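Local coordinates for sensor protein, Kinase (Polaromonas sp. JS666, PDB 3GRC), which is a putative sensor kinase of two-component signalling whose receiver domain probably accepts a phosphoryl group from a histidine, at residues N89-E94 with W107-I112. Numbering follows the deposited sequence.
Sequences NAREGE and WLEKPI
Trp-107 of strand 106-108 lies beneath Glu-94 of helix 90-97, joining the helix and second strand of a beta-alpha-beta unit in the CheY-like receiver fold. With CG anti to its carbonyl carbon (chi1 -60°), the indole runs under the first helical turn, and its broad face suits a patch of backbone and aliphatic chain. Glu-94 CA sits 3.5 Å from the centroid of the Trp-107 six-membered ring, a CH-pi contact only 8° off the normal. Its extended side chain continues over the pyrrole part, the carboxylate nearly parallel to the ring at 9°. Gly-93 C comes within 3.6 Å of Trp-107 CZ3. A water bridges the segments, accepting from Trp-107 N at 3.0 Å and donating to Glu-94 OE2 at 3.2 Å. With an alanine at Trp-107, a gap would probably open under this turn, leaving the Glu-94 methylenes without their flat support. Leu-108 points away from the helix, its apolar branches packing on helix 114-128, while its O meets the small Ala-90 CB at 3.2 Å. An acid suits exposed Glu-109: Arg-91 NH1 stands 5.4 Å from Glu-109 OE2, too far for a salt bridge, although Glu-92 adds a like charge nearby. The extended Glu-109 chain places OE2 3.4 Å from Arg-91 CB.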
loop_
_atom_site.group_PDB
_atom_site.type_symbol
_atom_site.label_atom_id
_atom_site.label_comp_id
_atom_site.label_asym_id
_atom_site.label_seq_id
_atom_site.Cartn_x
_atom_site.Cartn_y
_atom_site.Cartn_z
ATOM N N ASN A 89 -6.939 10.535 5.349
ATOM C CA ASN A 89 -6.162 11.432 6.185
ATOM C C ASN A 89 -4.674 11.165 5.923
ATOM O O ASN A 89 -3.872 11.081 6.858
ATOM C CB ASN A 89 -6.504 11.181 7.657
ATOM C CG ASN A 89 -8.009 11.064 7.898
ATOM O OD1 ASN A 89 -8.607 10.008 7.685
ATOM N ND2 ASN A 89 -8.625 12.154 8.332
ATOM N N ALA A 90 -4.317 11.041 4.646
ATOM C CA ALA A 90 -2.943 10.753 4.250
ATOM C C ALA A 90 -1.954 11.845 4.604
ATOM O O ALA A 90 -0.884 11.573 5.145
ATOM C CB ALA A 90 -2.882 10.480 2.766
ATOM N N ARG A 91 -2.318 13.084 4.294
ATOM C CA ARG A 91 -1.461 14.233 4.546
ATOM C C ARG A 91 -1.137 14.386 6.032
ATOM O O ARG A 91 0.037 14.462 6.406
ATOM C CB ARG A 91 -2.132 15.489 3.997
ATOM C CG ARG A 91 -1.295 16.750 4.035
ATOM C CD ARG A 91 -2.061 17.900 3.386
ATOM N NE ARG A 91 -1.367 19.176 3.516
ATOM C CZ ARG A 91 -1.824 20.331 3.043
ATOM N NH1 ARG A 91 -2.986 20.373 2.402
ATOM N NH2 ARG A 91 -1.120 21.444 3.214
ATOM N N GLU A 92 -2.161 14.427 6.884
ATOM C CA GLU A 92 -1.921 14.557 8.320
ATOM C C GLU A 92 -1.219 13.323 8.887
ATOM O O GLU A 92 -0.529 13.411 9.897
ATOM C CB GLU A 92 -3.228 14.805 9.080
ATOM C CG GLU A 92 -4.417 13.974 8.617
ATOM C CD GLU A 92 -5.268 14.684 7.559
ATOM O OE1 GLU A 92 -4.807 14.853 6.404
ATOM O OE2 GLU A 92 -6.409 15.074 7.892
ATOM N N GLY A 93 -1.398 12.174 8.234
ATOM C CA GLY A 93 -0.755 10.959 8.694
ATOM C C GLY A 93 0.736 11.031 8.417
ATOM O O GLY A 93 1.557 10.595 9.222
ATOM N N GLU A 94 1.074 11.595 7.262
ATOM C CA GLU A 94 2.458 11.766 6.823
ATOM C C GLU A 94 3.182 12.771 7.715
ATOM O O GLU A 94 4.311 12.537 8.156
ATOM C CB GLU A 94 2.480 12.261 5.372
ATOM C CG GLU A 94 3.867 12.609 4.816
ATOM C CD GLU A 94 3.824 13.033 3.350
ATOM O OE1 GLU A 94 2.725 13.329 2.841
ATOM O OE2 GLU A 94 4.893 13.078 2.710
ATOM N N TRP A 107 2.516 9.304 0.022
ATOM C CA TRP A 107 1.288 9.379 0.795
ATOM C C TRP A 107 0.250 10.039 -0.112
ATOM O O TRP A 107 0.329 11.235 -0.386
ATOM C CB TRP A 107 1.506 10.224 2.054
ATOM C CG TRP A 107 2.567 9.673 2.957
ATOM C CD1 TRP A 107 3.910 9.620 2.707
ATOM C CD2 TRP A 107 2.380 9.074 4.234
ATOM N NE1 TRP A 107 4.574 9.042 3.761
ATOM C CE2 TRP A 107 3.641 8.710 4.748
ATOM C CE3 TRP A 107 1.255 8.844 5.056
ATOM C CZ2 TRP A 107 3.838 8.088 5.972
ATOM C CZ3 TRP A 107 1.434 8.222 6.293
ATOM C CH2 TRP A 107 2.721 7.875 6.746
ATOM N N LEU A 108 -0.710 9.251 -0.582
ATOM C CA LEU A 108 -1.753 9.737 -1.483
ATOM C C LEU A 108 -3.096 9.917 -0.791
ATOM O O LEU A 108 -3.519 9.070 -0.007
ATOM C CB LEU A 108 -1.938 8.768 -2.663
ATOM C CG LEU A 108 -0.720 8.502 -3.545
ATOM C CD1 LEU A 108 -1.107 7.649 -4.752
ATOM C CD2 LEU A 108 -0.161 9.830 -4.011
ATOM N N GLU A 109 -3.771 11.014 -1.114
ATOM C CA GLU A 109 -5.080 11.304 -0.544
ATOM C C GLU A 109 -6.228 10.751 -1.395
ATOM O O GLU A 109 -6.027 10.261 -2.499
ATOM C CB GLU A 109 -5.259 12.826 -0.395
ATOM C CG GLU A 109 -4.319 13.466 0.627
ATOM C CD GLU A 109 -4.545 14.958 0.804
ATOM O OE1 GLU A 109 -4.399 15.707 -0.189
ATOM O OE2 GLU A 109 -4.863 15.377 1.942
ATOM N N LYS A 110 -7.429 10.813 -0.840
ATOM C CA LYS A 110 -8.636 10.397 -1.529
ATOM C C LYS A 110 -9.430 11.705 -1.596
ATOM O O LYS A 110 -9.400 12.496 -0.654
ATOM C CB LYS A 110 -9.405 9.355 -0.713
ATOM C CG LYS A 110 -8.758 7.956 -0.657
ATOM C CD LYS A 110 -9.525 7.059 0.285
ATOM C CE LYS A 110 -8.859 5.700 0.488
ATOM N NZ LYS A 110 -9.561 4.851 1.519
ATOM N N PRO A 111 -10.121 11.970 -2.718
ATOM C CA PRO A 111 -10.222 11.144 -3.931
ATOM C C PRO A 111 -8.870 10.861 -4.583
ATOM O O PRO A 111 -8.018 11.734 -4.692
ATOM C CB PRO A 111 -11.149 11.968 -4.829
ATOM C CG PRO A 111 -10.833 13.372 -4.443
ATOM C CD PRO A 111 -10.766 13.278 -2.924
ATOM N N ILE A 112 -8.705 9.624 -5.022
ATOM C CA ILE A 112 -7.472 9.163 -5.624
ATOM C C ILE A 112 -7.137 9.701 -7.006
ATOM O O ILE A 112 -7.949 9.662 -7.920
ATOM C CB ILE A 112 -7.449 7.618 -5.703
ATOM C CG1 ILE A 112 -7.806 7.015 -4.340
ATOM C CG2 ILE A 112 -6.053 7.151 -6.146
ATOM C CD1 ILE A 112 -8.058 5.513 -4.363
HETATM O O HOH W 1 3.836 11.942 -0.116
#